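Local atomic coordinates of putative phosphosugar isomerase (Silicibacter pomeroyi DSS-3, PDB entry 3FJ1), a protein that is of unproven function but, as a double-SIS-domain protein, probably binds phosphosugars and may act as a sugar isomerase or aminotransferase. Residues 207-212 with 255-260; 211-216 with 239-244; 219-224 with 235-240. One frame throughout, in Å; residues are numbered along the deposited sequence.

Contact 1 of 3, residues 207-212 with 255-260; sequences SLFTLG and FPVLGF
Phe209 and Leu211 bind segment 255-260 through a ladder of four backbone hydrogen bonds that defines two parallel strands. The axes of strands 208-212 and 257-259 approach to 4.6 Å with 20° between their directions, and Phe209 pairs with Val257, Thr210 with Leu258, Leu211 with Gly259. The first rung, Phe209 N to Pro256 O, is nearly straight at the hydrogen (176°); Leu258 N then donates to Phe209 O, Leu211 N to Leu258 O, and Phe260 N to Leu211 O at 2.8 Å. Before the ladder, CB of Ser207 stands over the centre of the Phe255 ring, 3.5 Å from its centroid, a CH-pi contact. The same ring receives CE2 of Phe209 at its edge, near its plane, while that CE2 also lies 3.8 Å from Phe255 CB. On the Phe209 face of the sheet, CD1 of Leu211 meets CG1 of Val257 at 3.7 Å; Gly259 adds no side chain beside Leu211. On the other face, chi1 of 177° sets CG of Leu208 anti to its own N, and the bend at chi2 brings CD1 to within 3.5 Å of Pro256 O. Farther along that face the Phe260 ring presents its edge to Thr210 CB, at 3.9 Å from CE2, and carries CD2 of Leu258 over one face. Helix 196-204 covers Pro256 and Leu258 through Met198, whereas helix 217-231 packs on Thr210 and Phe260, and Ser220 O takes up the Thr210 hydroxyl. Strand 235-239 flanks 208-212 on its other edge, leaving this pair inside the parallel sheet.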
# COMPACT_ATOMS: atom_id res chain seq x y z
N SER A 207 -10.07 -7.25 18.84
CA SER A 207 -9.23 -6.83 17.71
C SER A 207 -9.93 -7.42 16.49
O SER A 207 -10.74 -8.34 16.63
CB SER A 207 -7.82 -7.37 17.80
OG SER A 207 -7.09 -6.62 18.72
N LEU A 208 -9.55 -6.98 15.30
CA LEU A 208 -10.26 -7.42 14.13
C LEU A 208 -9.37 -7.60 12.92
O LEU A 208 -8.54 -6.75 12.65
CB LEU A 208 -11.33 -6.39 13.80
CG LEU A 208 -12.17 -6.62 12.53
CD1 LEU A 208 -13.08 -7.84 12.73
CD2 LEU A 208 -12.95 -5.36 12.15
N PHE A 209 -9.57 -8.70 12.18
CA PHE A 209 -8.94 -8.89 10.90
C PHE A 209 -9.99 -8.73 9.79
O PHE A 209 -11.08 -9.28 9.88
CB PHE A 209 -8.25 -10.25 10.79
CG PHE A 209 -7.15 -10.45 11.78
CD1 PHE A 209 -6.00 -9.70 11.69
CD2 PHE A 209 -7.27 -11.40 12.79
CE1 PHE A 209 -4.96 -9.88 12.60
CE2 PHE A 209 -6.25 -11.58 13.70
CZ PHE A 209 -5.08 -10.82 13.60
N THR A 210 -9.70 -7.87 8.83
CA THR A 210 -10.56 -7.70 7.65
C THR A 210 -9.86 -8.29 6.43
O THR A 210 -8.63 -8.26 6.32
CB THR A 210 -10.93 -6.23 7.43
OG1 THR A 210 -9.74 -5.46 7.24
CG2 THR A 210 -11.73 -5.71 8.66
N LEU A 211 -10.66 -8.87 5.53
CA LEU A 211 -10.17 -9.43 4.29
C LEU A 211 -10.92 -8.86 3.10
O LEU A 211 -12.09 -8.48 3.18
CB LEU A 211 -10.33 -10.96 4.27
CG LEU A 211 -9.78 -11.80 5.42
CD1 LEU A 211 -10.06 -13.32 5.13
CD2 LEU A 211 -8.32 -11.55 5.64
N GLY A 212 -10.22 -8.82 1.98
CA GLY A 212 -10.79 -8.43 0.71
C GLY A 212 -10.05 -9.19 -0.38
O GLY A 212 -9.03 -9.80 -0.13
N PHE A 255 -8.67 -13.76 16.93
CA PHE A 255 -9.57 -12.63 16.75
C PHE A 255 -10.54 -12.86 15.58
O PHE A 255 -10.24 -13.65 14.66
CB PHE A 255 -8.78 -11.34 16.55
CG PHE A 255 -7.92 -11.00 17.73
CD1 PHE A 255 -8.50 -10.68 18.96
CD2 PHE A 255 -6.54 -11.01 17.63
CE1 PHE A 255 -7.72 -10.37 20.05
CE2 PHE A 255 -5.74 -10.69 18.72
CZ PHE A 255 -6.33 -10.39 19.94
N PRO A 256 -11.71 -12.18 15.62
CA PRO A 256 -12.68 -12.35 14.55
C PRO A 256 -12.15 -11.87 13.20
O PRO A 256 -11.37 -10.90 13.11
CB PRO A 256 -13.87 -11.46 14.98
CG PRO A 256 -13.66 -11.14 16.39
CD PRO A 256 -12.19 -11.23 16.65
N VAL A 257 -12.60 -12.55 12.15
CA VAL A 257 -12.19 -12.26 10.78
C VAL A 257 -13.44 -11.87 10.00
O VAL A 257 -14.48 -12.53 10.09
CB VAL A 257 -11.52 -13.50 10.16
CG1 VAL A 257 -11.12 -13.23 8.71
CG2 VAL A 257 -10.32 -13.94 11.01
N LEU A 258 -13.36 -10.78 9.25
CA LEU A 258 -14.48 -10.30 8.45
C LEU A 258 -14.08 -10.26 6.98
O LEU A 258 -13.22 -9.45 6.59
CB LEU A 258 -14.85 -8.91 8.92
CG LEU A 258 -16.22 -8.34 8.57
CD1 LEU A 258 -16.32 -6.90 9.11
CD2 LEU A 258 -16.64 -8.43 7.11
N GLY A 259 -14.69 -11.11 6.17
CA GLY A 259 -14.42 -11.15 4.74
C GLY A 259 -15.38 -10.29 3.93
O GLY A 259 -16.58 -10.56 3.88
N PHE A 260 -14.82 -9.24 3.32
CA PHE A 260 -15.54 -8.35 2.41
C PHE A 260 -15.63 -8.99 1.04
O PHE A 260 -14.64 -9.03 0.30
CB PHE A 260 -14.88 -6.97 2.35
CG PHE A 260 -15.12 -6.15 3.60
CD1 PHE A 260 -16.28 -5.44 3.74
CD2 PHE A 260 -14.19 -6.11 4.64
CE1 PHE A 260 -16.50 -4.67 4.88
CE2 PHE A 260 -14.39 -5.34 5.76
CZ PHE A 260 -15.53 -4.63 5.89

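Contact 2 of 3, residues 211-216 with 239-244; sequences LGRGTS and SSAEVL
Arg213 reaches Ala241 because its side chain leaves with CG opposite the backbone N (chi1 180°) and then bends at chi2, 60°, which lays the guanidinium across the methyl group. Ala241 CB sits over the centre of that flat group, 3.4 Å from Arg213 CZ. Ser240 turns its OG between its own N and carbonyl carbon (chi1 57°), bringing the oxygen 3.3 Å from Arg213 CB. The main link is through the backbone: Ser240 N donates to Gly212 O at 2.9 Å, and Ser239 CA makes a CA-H...O contact with the same oxygen. Apart from these polar contacts, CD2 of Leu211 meets CG2 of Val243 at 3.8 Å, the two side chains crossing at about a right angle. Each segment also braces itself: Arg213 N donates to Ser216 OG at 3.1 Å, and Ser239 OG accepts from Ala241 N, an ST turn. The outer end of Arg213 forms a salt bridge with Asp106 of the second subunit, to which Glu242 adds another with Arg51 of that subunit. With an alanine in its place, Asp106 of the second subunit would probably lose this charged mate and the Ala241 methyl the flat group that lies on it. Turns after the C-terminal ends of neighbouring parallel strands belong to the three-layer alpha-beta-alpha sandwich of SIS domains, where loops at this end commonly contribute to the sugar-phosphate site, though no such role is established for these two.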
# COMPACT_ATOMS: atom_id res chain seq x y z
N LEU A 211 -10.66 -8.87 5.53
CA LEU A 211 -10.17 -9.43 4.29
C LEU A 211 -10.92 -8.86 3.10
O LEU A 211 -12.09 -8.48 3.18
CB LEU A 211 -10.33 -10.96 4.27
CG LEU A 211 -9.78 -11.80 5.42
CD1 LEU A 211 -10.06 -13.32 5.13
CD2 LEU A 211 -8.32 -11.55 5.64
N GLY A 212 -10.22 -8.82 1.98
CA GLY A 212 -10.79 -8.43 0.71
C GLY A 212 -10.05 -9.19 -0.38
O GLY A 212 -9.03 -9.80 -0.13
N ARG A 213 -10.60 -9.18 -1.58
CA ARG A 213 -9.95 -9.81 -2.72
C ARG A 213 -10.36 -9.00 -3.95
O ARG A 213 -11.54 -8.84 -4.22
CB ARG A 213 -10.36 -11.28 -2.84
CG ARG A 213 -9.76 -12.07 -4.01
CD ARG A 213 -8.22 -12.09 -3.95
NE ARG A 213 -7.62 -13.08 -4.86
CZ ARG A 213 -6.37 -13.00 -5.30
NH1 ARG A 213 -5.61 -11.96 -4.98
NH2 ARG A 213 -5.88 -13.92 -6.12
N GLY A 214 -9.38 -8.49 -4.70
CA GLY A 214 -9.70 -7.58 -5.79
C GLY A 214 -10.27 -6.26 -5.25
O GLY A 214 -9.79 -5.71 -4.26
N THR A 215 -11.32 -5.76 -5.90
CA THR A 215 -11.89 -4.43 -5.59
C THR A 215 -12.20 -4.24 -4.11
O THR A 215 -11.87 -3.17 -3.52
CB THR A 215 -13.12 -4.14 -6.46
OG1 THR A 215 -12.81 -4.41 -7.83
CG2 THR A 215 -13.63 -2.68 -6.31
N SER A 216 -12.74 -5.29 -3.46
CA SER A 216 -13.18 -5.18 -2.07
C SER A 216 -12.02 -5.03 -1.08
O SER A 216 -12.22 -4.70 0.09
CB SER A 216 -14.04 -6.40 -1.71
OG SER A 216 -13.23 -7.55 -1.56
N SER A 239 -5.28 -9.16 1.95
CA SER A 239 -5.84 -9.89 0.84
C SER A 239 -6.12 -11.30 1.37
O SER A 239 -5.26 -11.90 2.02
CB SER A 239 -4.86 -9.97 -0.34
OG SER A 239 -5.37 -10.81 -1.38
N SER A 240 -7.25 -11.87 0.98
CA SER A 240 -7.61 -13.25 1.34
C SER A 240 -6.62 -14.25 0.68
O SER A 240 -6.42 -15.37 1.14
CB SER A 240 -9.06 -13.51 0.92
OG SER A 240 -9.25 -13.28 -0.46
N ALA A 241 -6.00 -13.82 -0.43
CA ALA A 241 -4.99 -14.65 -1.10
C ALA A 241 -3.64 -14.61 -0.39
O ALA A 241 -2.76 -15.39 -0.71
CB ALA A 241 -4.83 -14.19 -2.54
N GLU A 242 -3.45 -13.66 0.52
CA GLU A 242 -2.19 -13.55 1.25
C GLU A 242 -2.29 -13.84 2.73
O GLU A 242 -1.26 -14.08 3.37
CB GLU A 242 -1.65 -12.13 1.08
CG GLU A 242 -1.43 -11.75 -0.37
CD GLU A 242 -0.35 -12.57 -1.07
OE1 GLU A 242 0.50 -13.21 -0.39
OE2 GLU A 242 -0.36 -12.60 -2.32
N VAL A 243 -3.50 -13.83 3.28
CA VAL A 243 -3.68 -13.93 4.74
C VAL A 243 -3.09 -15.20 5.35
O VAL A 243 -2.58 -15.17 6.48
CB VAL A 243 -5.15 -13.74 5.14
CG1 VAL A 243 -6.01 -14.92 4.65
CG2 VAL A 243 -5.26 -13.57 6.63
N LEU A 244 -3.13 -16.31 4.62
CA LEU A 244 -2.58 -17.56 5.13
C LEU A 244 -1.05 -17.71 4.93
O LEU A 244 -0.49 -18.71 5.31
CB LEU A 244 -3.30 -18.75 4.49
CG LEU A 244 -4.80 -18.81 4.78
CD1 LEU A 244 -5.44 -19.95 4.01
CD2 LEU A 244 -5.06 -18.92 6.29

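Contact 3 of 3, residues 219-224 with 235-240; sequences VSNEAA and AESYSS
Ser237 points its hydroxyl from the strand at the helix, where it meets two side chains at once. With OG opposite its own N (chi1 179°), it donates to Asn221 OD1 at 2.7 Å and accepts from Ser220 OG at 2.8 Å, so this one oxygen is gripped by two bonds. The donor to Asn221 lies in the carbonyl plane, with a C=O...OG angle of 145°. Ser220 comes straight from the helix, its CB directed toward the strand, whereas Asn221 leaves at the flank and only its amide end bends back. A water donates to Asn221 OD1 at 2.8 Å and to Ser237 O, tying the amide oxygen to the strand backbone as well; two donors on OD1 probably restrain the amide from turning. Helix 217-231 and strand 235-239 are the last two elements of a beta-alpha-beta unit opened by strand 208-212, and they run nearly antiparallel here: 170° between directions, with axes 7.0 Å apart at closest. The small side chains of Ala224, Ala235 and Ser237 are consistent with this close approach. One turn along the helix from Ser220, the Ala224 methyl faces the strand and touches Ala235 CB at 3.8 Å. Ala235 CB in turn rests 3.7 Å from Ala224 O. Glu222, whose CB points away from the strand, forms a salt bridge with Lys226, and His56 of helix 53-69 packs on both Asn221 and Glu222.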
# COMPACT_ATOMS: atom_id res chain seq x y z
N VAL A 219 -12.13 -1.50 0.46
CA VAL A 219 -13.04 -1.29 1.61
C VAL A 219 -12.56 -2.14 2.81
O VAL A 219 -12.78 -1.75 3.94
CB VAL A 219 -14.58 -1.54 1.29
CG1 VAL A 219 -15.10 -0.53 0.22
CG2 VAL A 219 -14.85 -2.98 0.93
N SER A 220 -11.90 -3.29 2.59
CA SER A 220 -11.30 -4.03 3.69
C SER A 220 -10.23 -3.14 4.38
O SER A 220 -10.13 -3.08 5.61
CB SER A 220 -10.68 -5.34 3.17
OG SER A 220 -10.13 -6.10 4.24
N ASN A 221 -9.45 -2.43 3.59
CA ASN A 221 -8.39 -1.54 4.12
C ASN A 221 -9.04 -0.37 4.89
O ASN A 221 -8.61 0.02 5.97
CB ASN A 221 -7.54 -0.96 2.97
CG ASN A 221 -6.64 -1.99 2.31
OD1 ASN A 221 -6.52 -3.12 2.80
ND2 ASN A 221 -6.01 -1.61 1.22
N GLU A 222 -10.07 0.20 4.29
CA GLU A 222 -10.82 1.33 4.91
C GLU A 222 -11.44 0.89 6.23
O GLU A 222 -11.40 1.63 7.21
CB GLU A 222 -11.91 1.81 3.92
CG GLU A 222 -13.02 2.77 4.46
CD GLU A 222 -12.55 4.14 4.94
OE1 GLU A 222 -11.36 4.45 4.79
OE2 GLU A 222 -13.40 4.91 5.49
N ALA A 223 -12.00 -0.31 6.25
CA ALA A 223 -12.66 -0.86 7.44
C ALA A 223 -11.67 -0.98 8.61
O ALA A 223 -11.96 -0.53 9.73
CB ALA A 223 -13.29 -2.21 7.11
N ALA A 224 -10.48 -1.54 8.35
CA ALA A 224 -9.46 -1.64 9.40
C ALA A 224 -9.06 -0.24 9.91
O ALA A 224 -8.95 -0.02 11.11
CB ALA A 224 -8.26 -2.45 8.96
N ALA A 235 -6.83 -3.29 14.36
CA ALA A 235 -7.34 -4.01 13.21
C ALA A 235 -6.28 -4.09 12.12
O ALA A 235 -5.40 -3.21 12.02
CB ALA A 235 -8.61 -3.37 12.67
N GLU A 236 -6.37 -5.12 11.28
CA GLU A 236 -5.45 -5.29 10.15
C GLU A 236 -6.22 -5.85 8.96
O GLU A 236 -7.03 -6.77 9.13
CB GLU A 236 -4.30 -6.25 10.48
CG GLU A 236 -3.32 -5.77 11.53
CD GLU A 236 -2.31 -6.85 11.93
OE1 GLU A 236 -1.94 -7.70 11.08
OE2 GLU A 236 -1.89 -6.86 13.09
N SER A 237 -5.97 -5.28 7.78
CA SER A 237 -6.58 -5.71 6.53
C SER A 237 -5.61 -6.55 5.68
O SER A 237 -4.44 -6.19 5.48
CB SER A 237 -7.02 -4.50 5.72
OG SER A 237 -7.59 -4.94 4.51
N TYR A 238 -6.13 -7.62 5.09
CA TYR A 238 -5.32 -8.48 4.26
C TYR A 238 -6.05 -8.90 3.02
O TYR A 238 -7.28 -9.01 3.03
CB TYR A 238 -5.02 -9.80 4.99
CG TYR A 238 -4.13 -9.68 6.19
CD1 TYR A 238 -4.65 -9.47 7.47
CD2 TYR A 238 -2.77 -9.83 6.05
CE1 TYR A 238 -3.80 -9.38 8.58
CE2 TYR A 238 -1.94 -9.75 7.12
CZ TYR A 238 -2.45 -9.50 8.38
OH TYR A 238 -1.54 -9.43 9.42
N SER A 239 -5.28 -9.16 1.95
CA SER A 239 -5.84 -9.89 0.84
C SER A 239 -6.12 -11.30 1.37
O SER A 239 -5.26 -11.90 2.02
CB SER A 239 -4.86 -9.97 -0.34
OG SER A 239 -5.37 -10.81 -1.38
N SER A 240 -7.25 -11.87 0.98
CA SER A 240 -7.61 -13.25 1.34
C SER A 240 -6.62 -14.25 0.68
O SER A 240 -6.42 -15.37 1.14
CB SER A 240 -9.06 -13.51 0.92
OG SER A 240 -9.25 -13.28 -0.46
O HOH W 1 -4.18 -4.69 2.86

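Overall arrangement
All three contacts lie in the second SIS domain, round one parallel five-stranded sheet. Contact 1 pairs strand 208-212 with strand 257-259; contact 3 sets helix 217-231 on strand 235-239, outermost of the sheet within this chain; contact 2 joins the turns where 208-212 and 235-239 end. Their centres are about 10 Å (1 and 2), 7 Å (1 and 3) and 8 Å (2 and 3) apart. The chain runs strand 208-212, turn 213-216, helix 217-231, strand 235-239, loop 240-244, then strand 257-259, placing contact 3 between the two segments of contact 1. One beta-alpha-beta unit thus carries sheet pairing, helix packing and, at its strand ends, the turns that meet the second subunit.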